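Local atomic coordinates of tryptophan synthase alpha chain (Aquifex aeolicus, PDB entry 2EKC), a protein that probably catalyses the aldol cleavage of indoleglycerol phosphate to indole and glyceraldehyde 3-phosphate, as part of the last step of tryptophan biosynthesis. Residues 51-56 with 69-74; 100-105 with 127-132; 153-158 with 175-180; 209-214 with 226-231. All blocks are in the same frame, centred on the assembly; numbering follows the deposited sequence.

Contact 1: 51-56 with 69-74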
# COMPACT_ATOMS: atom_id res chain seq x y z
N GLY A 51 -1.51 3.07 7.04
CA GLY A 51 -1.93 4.46 6.92
C GLY A 51 -1.46 5.39 8.03
O GLY A 51 -1.68 5.12 9.20
N PHE A 52 -0.82 6.48 7.63
CA PHE A 52 -0.28 7.50 8.54
C PHE A 52 -1.28 8.67 8.49
O PHE A 52 -1.30 9.43 7.52
CB PHE A 52 1.12 7.92 8.04
CG PHE A 52 1.75 9.07 8.79
CD1 PHE A 52 1.28 9.50 10.02
CD2 PHE A 52 2.87 9.71 8.25
CE1 PHE A 52 1.91 10.54 10.71
CE2 PHE A 52 3.51 10.75 8.93
CZ PHE A 52 3.03 11.17 10.16
N PRO A 53 -2.12 8.83 9.53
CA PRO A 53 -3.13 9.90 9.58
C PRO A 53 -2.60 11.28 9.20
O PRO A 53 -1.58 11.73 9.73
CB PRO A 53 -3.61 9.84 11.03
CG PRO A 53 -3.44 8.39 11.38
CD PRO A 53 -2.08 8.09 10.80
N PHE A 54 -3.30 11.95 8.29
CA PHE A 54 -2.90 13.28 7.83
C PHE A 54 -4.08 14.26 7.89
O PHE A 54 -5.23 13.89 7.67
CB PHE A 54 -2.36 13.18 6.39
CG PHE A 54 -1.82 14.47 5.85
CD1 PHE A 54 -0.87 15.19 6.56
CD2 PHE A 54 -2.25 14.96 4.62
CE1 PHE A 54 -0.35 16.39 6.06
CE2 PHE A 54 -1.74 16.15 4.10
CZ PHE A 54 -0.79 16.87 4.82
N SER A 55 -3.77 15.53 8.18
CA SER A 55 -4.80 16.56 8.31
C SER A 55 -5.48 17.02 7.02
O SER A 55 -6.54 17.66 7.08
CB SER A 55 -4.20 17.79 9.00
OG SER A 55 -3.24 18.40 8.16
N ASP A 56 -4.90 16.70 5.87
CA ASP A 56 -5.50 17.12 4.60
C ASP A 56 -5.32 16.07 3.51
O ASP A 56 -4.65 16.31 2.50
CB ASP A 56 -4.88 18.46 4.16
CG ASP A 56 -5.68 19.12 3.05
OD1 ASP A 56 -6.92 18.95 3.02
OD2 ASP A 56 -5.06 19.83 2.22
N GLU A 69 -9.31 11.62 9.86
CA GLU A 69 -9.84 12.55 10.85
C GLU A 69 -9.99 11.95 12.24
O GLU A 69 -9.53 12.53 13.23
CB GLU A 69 -11.20 13.08 10.38
CG GLU A 69 -11.73 14.24 11.21
CD GLU A 69 -13.15 14.61 10.84
OE1 GLU A 69 -13.45 14.69 9.63
OE2 GLU A 69 -13.97 14.84 11.76
N VAL A 70 -10.64 10.80 12.31
CA VAL A 70 -10.86 10.12 13.58
C VAL A 70 -9.52 9.79 14.24
O VAL A 70 -9.30 10.09 15.41
CB VAL A 70 -11.69 8.83 13.38
CG1 VAL A 70 -11.80 8.06 14.69
CG2 VAL A 70 -13.08 9.20 12.86
N ALA A 71 -8.61 9.18 13.48
CA ALA A 71 -7.29 8.83 14.01
C ALA A 71 -6.58 10.06 14.56
O ALA A 71 -5.95 9.99 15.61
CB ALA A 71 -6.44 8.17 12.93
N LEU A 72 -6.66 11.18 13.86
CA LEU A 72 -6.00 12.39 14.32
C LEU A 72 -6.63 12.90 15.61
O LEU A 72 -5.94 13.40 16.50
CB LEU A 72 -6.04 13.49 13.25
CG LEU A 72 -5.06 13.34 12.09
CD1 LEU A 72 -5.18 14.55 11.18
CD2 LEU A 72 -3.63 13.21 12.61
N LYS A 73 -7.95 12.78 15.72
CA LYS A 73 -8.62 13.22 16.93
C LYS A 73 -8.30 12.28 18.08
O LYS A 73 -8.42 12.66 19.24
CB LYS A 73 -10.13 13.34 16.69
CG LYS A 73 -10.46 14.43 15.68
CD LYS A 73 -11.83 15.04 15.88
CE LYS A 73 -12.94 14.03 15.70
NZ LYS A 73 -14.27 14.69 15.76
N ASN A 74 -7.90 11.05 17.76
CA ASN A 74 -7.52 10.10 18.81
C ASN A 74 -6.07 10.41 19.24
O ASN A 74 -5.56 9.80 20.17
CB ASN A 74 -7.60 8.64 18.33
CG ASN A 74 -9.03 8.15 18.18
OD1 ASN A 74 -9.93 8.57 18.91
ND2 ASN A 74 -9.24 7.23 17.25

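Contact 2: 100-105 with 127-132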
# COMPACT_ATOMS: atom_id res chain seq x y z
N MET A 100 2.07 4.42 4.09
CA MET A 100 1.30 5.33 3.25
C MET A 100 1.34 6.69 3.94
O MET A 100 0.70 6.90 4.97
CB MET A 100 -0.15 4.86 3.13
CG MET A 100 -0.98 5.63 2.10
SD MET A 100 -1.49 7.30 2.62
CE MET A 100 -0.28 8.26 1.93
N THR A 101 2.11 7.61 3.36
CA THR A 101 2.25 8.94 3.94
C THR A 101 2.19 10.04 2.89
O THR A 101 2.67 9.87 1.76
CB THR A 101 3.59 9.07 4.71
OG1 THR A 101 3.73 10.41 5.21
CG2 THR A 101 4.77 8.77 3.80
N TYR A 102 1.58 11.16 3.25
CA TYR A 102 1.52 12.29 2.35
C TYR A 102 2.91 12.90 2.43
O TYR A 102 3.67 12.59 3.36
CB TYR A 102 0.44 13.27 2.78
CG TYR A 102 -0.94 12.85 2.30
CD1 TYR A 102 -1.59 11.75 2.85
CD2 TYR A 102 -1.57 13.54 1.26
CE1 TYR A 102 -2.83 11.33 2.38
CE2 TYR A 102 -2.81 13.14 0.78
CZ TYR A 102 -3.44 12.03 1.34
OH TYR A 102 -4.68 11.65 0.87
N TYR A 103 3.26 13.77 1.49
CA TYR A 103 4.60 14.35 1.48
C TYR A 103 4.93 15.34 2.60
O TYR A 103 6.00 15.25 3.19
CB TYR A 103 4.90 15.02 0.14
CG TYR A 103 6.29 15.62 0.12
CD1 TYR A 103 7.42 14.81 0.01
CD2 TYR A 103 6.47 16.99 0.27
CE1 TYR A 103 8.70 15.36 0.07
CE2 TYR A 103 7.75 17.55 0.33
CZ TYR A 103 8.85 16.72 0.23
OH TYR A 103 10.11 17.27 0.30
N ASN A 104 4.03 16.27 2.86
CA ASN A 104 4.25 17.30 3.88
C ASN A 104 4.84 16.80 5.20
O ASN A 104 5.81 17.37 5.69
CB ASN A 104 2.95 18.07 4.14
CG ASN A 104 3.09 19.10 5.24
OD1 ASN A 104 3.98 19.94 5.21
ND2 ASN A 104 2.20 19.03 6.22
N PRO A 105 4.25 15.74 5.79
CA PRO A 105 4.79 15.23 7.06
C PRO A 105 6.26 14.83 6.97
O PRO A 105 7.02 14.99 7.94
CB PRO A 105 3.88 14.04 7.35
CG PRO A 105 2.56 14.48 6.76
CD PRO A 105 3.00 15.06 5.43
N ILE A 127 4.57 4.84 -0.09
CA ILE A 127 3.60 5.11 -1.14
C ILE A 127 3.19 6.53 -0.78
O ILE A 127 2.55 6.76 0.24
CB ILE A 127 2.35 4.21 -1.10
CG1 ILE A 127 2.69 2.81 -1.60
CG2 ILE A 127 1.25 4.82 -1.97
CD1 ILE A 127 1.51 1.88 -1.63
N VAL A 128 3.61 7.49 -1.60
CA VAL A 128 3.31 8.90 -1.38
C VAL A 128 2.34 9.34 -2.47
O VAL A 128 2.75 9.66 -3.59
CB VAL A 128 4.61 9.74 -1.45
CG1 VAL A 128 4.32 11.19 -1.13
CG2 VAL A 128 5.63 9.18 -0.48
N PRO A 129 1.04 9.37 -2.15
CA PRO A 129 -0.04 9.76 -3.06
C PRO A 129 0.01 11.16 -3.64
O PRO A 129 -0.50 11.39 -4.73
CB PRO A 129 -1.29 9.51 -2.22
CG PRO A 129 -0.83 9.85 -0.85
CD PRO A 129 0.52 9.17 -0.78
N ASP A 130 0.61 12.11 -2.92
CA ASP A 130 0.67 13.48 -3.41
C ASP A 130 2.08 14.01 -3.59
O ASP A 130 2.32 15.20 -3.42
CB ASP A 130 -0.11 14.40 -2.46
CG ASP A 130 0.60 14.62 -1.13
OD1 ASP A 130 1.39 13.75 -0.70
OD2 ASP A 130 0.36 15.67 -0.51
N LEU A 131 3.01 13.13 -3.95
CA LEU A 131 4.40 13.54 -4.12
C LEU A 131 4.59 14.63 -5.17
O LEU A 131 4.34 14.41 -6.36
CB LEU A 131 5.27 12.33 -4.49
CG LEU A 131 6.78 12.61 -4.62
CD1 LEU A 131 7.35 13.03 -3.28
CD2 LEU A 131 7.49 11.35 -5.11
N PRO A 132 5.03 15.82 -4.74
CA PRO A 132 5.25 16.93 -5.69
C PRO A 132 6.43 16.56 -6.59
O PRO A 132 7.50 16.22 -6.10
CB PRO A 132 5.57 18.11 -4.77
CG PRO A 132 4.88 17.76 -3.48
CD PRO A 132 5.18 16.29 -3.35
O HOH W 1 1.52 16.74 1.59

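Contact 3: 153-158 with 175-180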
# COMPACT_ATOMS: atom_id res chain seq x y z
N LEU A 153 3.64 5.87 -8.81
CA LEU A 153 2.22 5.70 -9.09
C LEU A 153 1.89 5.93 -10.56
O LEU A 153 2.38 6.87 -11.18
CB LEU A 153 1.38 6.64 -8.22
CG LEU A 153 1.23 6.25 -6.75
CD1 LEU A 153 2.58 6.26 -6.05
CD2 LEU A 153 0.27 7.21 -6.06
N GLY A 154 1.05 5.06 -11.11
CA GLY A 154 0.67 5.18 -12.50
C GLY A 154 -0.83 5.36 -12.59
O GLY A 154 -1.54 5.25 -11.59
N ALA A 155 -1.33 5.64 -13.79
CA ALA A 155 -2.76 5.84 -14.00
C ALA A 155 -3.17 5.22 -15.32
O ALA A 155 -2.33 4.90 -16.16
CB ALA A 155 -3.09 7.32 -13.98
N PRO A 156 -4.49 5.03 -15.53
CA PRO A 156 -4.97 4.44 -16.78
C PRO A 156 -4.62 5.33 -17.97
O PRO A 156 -4.64 4.88 -19.11
CB PRO A 156 -6.48 4.35 -16.56
CG PRO A 156 -6.60 4.24 -15.06
CD PRO A 156 -5.60 5.26 -14.60
N THR A 157 -4.29 6.59 -17.69
CA THR A 157 -3.94 7.54 -18.74
C THR A 157 -2.45 7.88 -18.81
O THR A 157 -2.07 8.82 -19.51
CB THR A 157 -4.73 8.86 -18.58
OG1 THR A 157 -4.46 9.42 -17.28
CG2 THR A 157 -6.22 8.60 -18.72
N SER A 158 -1.61 7.13 -18.11
CA SER A 158 -0.17 7.39 -18.15
C SER A 158 0.37 7.22 -19.57
O SER A 158 0.07 6.23 -20.24
CB SER A 158 0.57 6.45 -17.19
OG SER A 158 0.28 6.76 -15.84
N TYR A 175 2.50 0.92 -8.58
CA TYR A 175 1.09 0.94 -8.23
C TYR A 175 0.31 1.81 -9.22
O TYR A 175 0.64 2.97 -9.42
CB TYR A 175 0.89 1.51 -6.82
CG TYR A 175 -0.57 1.73 -6.48
CD1 TYR A 175 -1.45 0.66 -6.36
CD2 TYR A 175 -1.09 3.02 -6.35
CE1 TYR A 175 -2.81 0.85 -6.13
CE2 TYR A 175 -2.46 3.23 -6.12
CZ TYR A 175 -3.31 2.14 -6.01
OH TYR A 175 -4.66 2.34 -5.81
N PHE A 176 -0.72 1.23 -9.83
CA PHE A 176 -1.57 1.96 -10.76
C PHE A 176 -2.98 2.04 -10.20
O PHE A 176 -3.46 1.10 -9.57
CB PHE A 176 -1.65 1.26 -12.12
CG PHE A 176 -0.51 1.57 -13.05
CD1 PHE A 176 0.79 1.21 -12.72
CD2 PHE A 176 -0.75 2.21 -14.26
CE1 PHE A 176 1.85 1.48 -13.61
CE2 PHE A 176 0.30 2.48 -15.14
CZ PHE A 176 1.59 2.12 -14.82
N VAL A 177 -3.65 3.17 -10.43
CA VAL A 177 -5.03 3.34 -9.99
C VAL A 177 -5.88 2.78 -11.14
O VAL A 177 -5.50 2.90 -12.31
CB VAL A 177 -5.37 4.82 -9.75
CG1 VAL A 177 -4.50 5.36 -8.63
CG2 VAL A 177 -5.15 5.62 -11.03
N SER A 178 -7.02 2.18 -10.83
CA SER A 178 -7.86 1.57 -11.85
C SER A 178 -8.80 2.49 -12.64
O SER A 178 -9.30 2.09 -13.69
CB SER A 178 -8.70 0.44 -11.24
OG SER A 178 -9.74 0.96 -10.43
N VAL A 179 -9.03 3.69 -12.14
CA VAL A 179 -9.93 4.62 -12.81
C VAL A 179 -9.23 5.91 -13.22
O VAL A 179 -8.20 6.27 -12.66
CB VAL A 179 -11.15 4.97 -11.91
CG1 VAL A 179 -10.70 5.84 -10.75
CG2 VAL A 179 -12.23 5.66 -12.73
N THR A 180 -9.79 6.59 -14.22
CA THR A 180 -9.24 7.84 -14.73
C THR A 180 -9.35 8.98 -13.72
O THR A 180 -9.14 10.15 -14.06
CB THR A 180 -9.94 8.26 -16.03
OG1 THR A 180 -11.34 8.43 -15.79
CG2 THR A 180 -9.74 7.20 -17.10

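Contact 4: 209-214 with 226-231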
# COMPACT_ATOMS: atom_id res chain seq x y z
N VAL A 209 3.37 -5.16 -10.79
CA VAL A 209 2.46 -4.03 -10.69
C VAL A 209 1.19 -4.43 -9.96
O VAL A 209 0.62 -5.48 -10.23
CB VAL A 209 2.10 -3.47 -12.09
CG1 VAL A 209 1.53 -4.57 -12.98
CG2 VAL A 209 1.10 -2.33 -11.97
N VAL A 210 0.76 -3.59 -9.01
CA VAL A 210 -0.46 -3.84 -8.27
C VAL A 210 -1.47 -2.77 -8.68
O VAL A 210 -1.10 -1.63 -8.97
CB VAL A 210 -0.24 -3.81 -6.73
CG1 VAL A 210 0.68 -4.95 -6.32
CG2 VAL A 210 0.35 -2.48 -6.30
N VAL A 211 -2.74 -3.14 -8.71
CA VAL A 211 -3.80 -2.22 -9.12
C VAL A 211 -4.82 -2.04 -8.00
O VAL A 211 -5.27 -3.01 -7.39
CB VAL A 211 -4.51 -2.75 -10.38
CG1 VAL A 211 -5.72 -1.90 -10.71
CG2 VAL A 211 -3.53 -2.75 -11.54
N GLY A 212 -5.18 -0.79 -7.73
CA GLY A 212 -6.13 -0.52 -6.67
C GLY A 212 -7.31 0.34 -7.06
O GLY A 212 -7.48 0.72 -8.22
N PHE A 213 -8.13 0.64 -6.05
CA PHE A 213 -9.34 1.44 -6.17
C PHE A 213 -10.50 0.63 -6.74
O PHE A 213 -10.41 0.09 -7.84
CB PHE A 213 -9.13 2.67 -7.05
CG PHE A 213 -10.35 3.56 -7.11
CD1 PHE A 213 -10.67 4.40 -6.05
CD2 PHE A 213 -11.21 3.51 -8.21
CE1 PHE A 213 -11.83 5.17 -6.07
CE2 PHE A 213 -12.37 4.28 -8.24
CZ PHE A 213 -12.69 5.11 -7.16
N GLY A 214 -11.58 0.56 -5.98
CA GLY A 214 -12.76 -0.16 -6.43
C GLY A 214 -12.76 -1.66 -6.22
O GLY A 214 -13.49 -2.38 -6.91
N SER A 226 -6.23 -11.10 -12.87
CA SER A 226 -6.03 -11.81 -14.13
C SER A 226 -5.00 -11.09 -14.99
O SER A 226 -4.40 -11.71 -15.87
CB SER A 226 -7.35 -11.92 -14.90
OG SER A 226 -7.70 -10.68 -15.49
N PHE A 227 -4.80 -9.80 -14.75
CA PHE A 227 -3.82 -9.04 -15.53
C PHE A 227 -2.77 -8.29 -14.71
O PHE A 227 -1.77 -7.84 -15.26
CB PHE A 227 -4.54 -8.09 -16.51
CG PHE A 227 -5.35 -7.01 -15.84
CD1 PHE A 227 -4.74 -5.85 -15.38
CD2 PHE A 227 -6.73 -7.14 -15.70
CE1 PHE A 227 -5.50 -4.83 -14.80
CE2 PHE A 227 -7.49 -6.14 -15.13
CZ PHE A 227 -6.87 -4.98 -14.68
N ALA A 228 -2.99 -8.15 -13.41
CA ALA A 228 -2.02 -7.47 -12.56
C ALA A 228 -1.32 -8.51 -11.68
O ALA A 228 -1.77 -9.66 -11.61
CB ALA A 228 -2.72 -6.44 -11.68
N ASP A 229 -0.23 -8.12 -11.03
CA ASP A 229 0.49 -9.05 -10.16
C ASP A 229 -0.09 -9.00 -8.75
O ASP A 229 0.28 -9.79 -7.88
CB ASP A 229 1.97 -8.69 -10.14
CG ASP A 229 2.58 -8.71 -11.53
OD1 ASP A 229 2.57 -9.79 -12.15
OD2 ASP A 229 3.04 -7.65 -12.00
N GLY A 230 -1.02 -8.08 -8.55
CA GLY A 230 -1.65 -7.95 -7.25
C GLY A 230 -2.74 -6.90 -7.23
O GLY A 230 -2.86 -6.08 -8.14
N VAL A 231 -3.56 -6.93 -6.18
CA VAL A 231 -4.64 -5.97 -6.03
C VAL A 231 -4.58 -5.32 -4.65
O VAL A 231 -4.19 -5.95 -3.67
CB VAL A 231 -6.02 -6.64 -6.21
CG1 VAL A 231 -6.10 -7.29 -7.58
CG2 VAL A 231 -6.24 -7.66 -5.12

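Contact 1: 51-56 with 69-74
Pro53 and Leu72 meet where the loop after strand 47-51 folds back on helix 62-73, a small example of apolar fit between a barrel loop and a helix. The Pro53 ring is directed at the helix, and its CG presses on Ala71 CB at 3.4 Å, tighter than carbons usually sit. Pro53 CB, one atom along the same ring, rests on Leu72 CD2 at 3.7 Å. Leu72 starts out beside the loop rather than aimed at it, and its torsions make up the difference: CG lies beside the backbone N and opposite the carbonyl carbon (chi1 -77°), and the chain then extends (chi2 -176°), so that its two methyls part over the loop. While CD2 stays on the proline, CD1 reaches the peptide link beyond it, 3.5 Å from both Phe54 C and Ser55 N, with Ser55 CB at 4.0 Å. Phe54 takes the other course. Its CG is anti to its own N (chi1 -175°), and the ring leaves the helix to stack with Tyr102; its side chain is about 7 Å from that of the predicted proton acceptor Asp60. With alanine in place of Leu72, both methyls would be gone, and the 53-55 backbone would probably lose the apolar surface it leans on and gain room to shift. Polar partners outside the pair, such as His68, which is hydrogen-bonded to Phe54 N, probably help to hold the loop. The touching side-chain groups are all carbon, and none of the hydrogen bonds joins one segment to the other; the fit therefore probably depends on shape and on the shielding of these carbons from water.

Contact 2: 100-105 with 127-132
Asp130 and Tyr103 are joined by a hydrogen bond, a case of a loop carboxylate serving the start of a neighbouring helix. Tyr103 N donates to the syn lone pair of Asp130 OD1 at 2.9 Å (N-H...O 156°). The second oxygen, Asp130 OD2, accepts from a water at 2.6 Å, and that water in turn accepts from Asn104 N at 2.9 Å; one carboxylate thus serves two successive N-H groups where helix 103-109 begins, a place likely to suit a negative charge. Asp130 CG sits between its own N and carbonyl carbon (chi1 72°), which turns the oxygens to the helix. Deeper in, Thr101 N donates to Ile127 O over a long 3.3 Å, continuing the parallel pairing of Met100 with Ile127. Thr101 OG1 donates to Tyr102 O on a lone pair, in the carbonyl plane. The Tyr102 hydroxyl has partners in Asp60 and Ala59, and its ring receives Pro129 CG squarely over one face, 4.0 Å from the Tyr102 ring centroid. Beyond the carboxylate, Pro132 CD packs obliquely on Tyr103 CG at 3.7 Å. Such loops following adjacent parallel strands, 97-100 and 125-127, belong to the active-site end of a TIM barrel, here beside the predicted proton acceptors Asp60 and Glu49.

Contact 3: 153-158 with 175-180
Phe176 lies flat across Gly154 where the two parallel strands of a beta-alpha-beta crossover, 149-154 and 174-177 of the TIM barrel, pair side by side, with helix 160-169 making the connection. Gly154 CA sits over the middle of the ring, 3.6 Å from the Phe176 ring centroid and 7° off its normal, a CH-pi contact; a side chain at Gly154 would collide with Phe176 CZ. Phe176 CG stands beside its own N, opposite the carbonyl carbon (chi1 -84°), which swings the ring back over the partner strand, and Tyr201 meets it edge-to-face. Replacing Phe176 by alanine would probably strip Gly154 of its aromatic cover and take away the ring that Tyr201 meets. On the sheet's other face the geometry changes: Leu153 CG approaches the Tyr175 ring at its edge, in plane, 4.0 Å from Tyr175 CD2. Between these faces Gly154 is gripped twice by the backbone, its N donating to Tyr175 O at 2.7 Å and its O accepting from Val177 N at 3.2 Å. Beyond the strands Pro156 packs against the loop after Val177, CD on Val177 CG2 at 3.6 Å, and Pro156 CG comes within 3.3 Å of Val177 O, a buried carbonyl oxygen with no hydrogen-bond partner in the model.

Contact 4: 209-214 with 226-231
Strands 209-212 and 230-233 run parallel, Val211 pairing with Val231 at a CA-CA distance of 4.9 Å. Val211 N donates to Gly230 O at 3.0 Å, and Asp229 N donates to Val209 O at 2.9 Å, nearer the start of the pairing. There a side chain extends the ladder: Asp229 OD2 accepts from Val209 N at 2.8 Å with its anti lone pair. The aspartate can do this because its CG lies beside its own N, opposite the carbonyl carbon (chi1 -58°), which brings the carboxylate over the end of the neighbouring strand. Arg202 forms a salt bridge with the same oxygen, so OD2 answers both a peptide N-H and a positive charge. A side chain at Gly230 would run into Val210 CG1. Apolar side-chain contacts add to these: Val211 CG2 rests on Ala228 CB at 3.8 Å and touches Phe227 CE1 obliquely at 4.3 Å. This is the last beta-alpha-beta unit of the eight-stranded barrel. Helix 218-225, which links the two strands, lays Ile224 on Val211 and Val231; helix 192-204 packs on Phe227 and Val209, and strand 174-177 flanks Val209 and Val210 on the barrel wall.

Taken together, the four contacts sample one TIM barrel from wall to rim. Contacts 2 and 4 are buried, whereas contacts 1 and 3 are only partly so. Contact 1 is a loop against a helix, made by apolar side chains, without a hydrogen bond between its segments; contacts 3 and 4 join neighbouring strands by backbone pairing. Contacts 2 and 4 each add an aspartate to that pairing, the one at a helix start and the other at a strand end. Strands 174-177 and 209-212 are adjacent, so contacts 3 and 4 share a sheet and are joined by a hydrogen bond between Phe176 N and Val210 O. Contacts 1 and 2 touch through Phe54 and Tyr102, and contact 2 reaches contact 3 where Pro129 packs on Leu153.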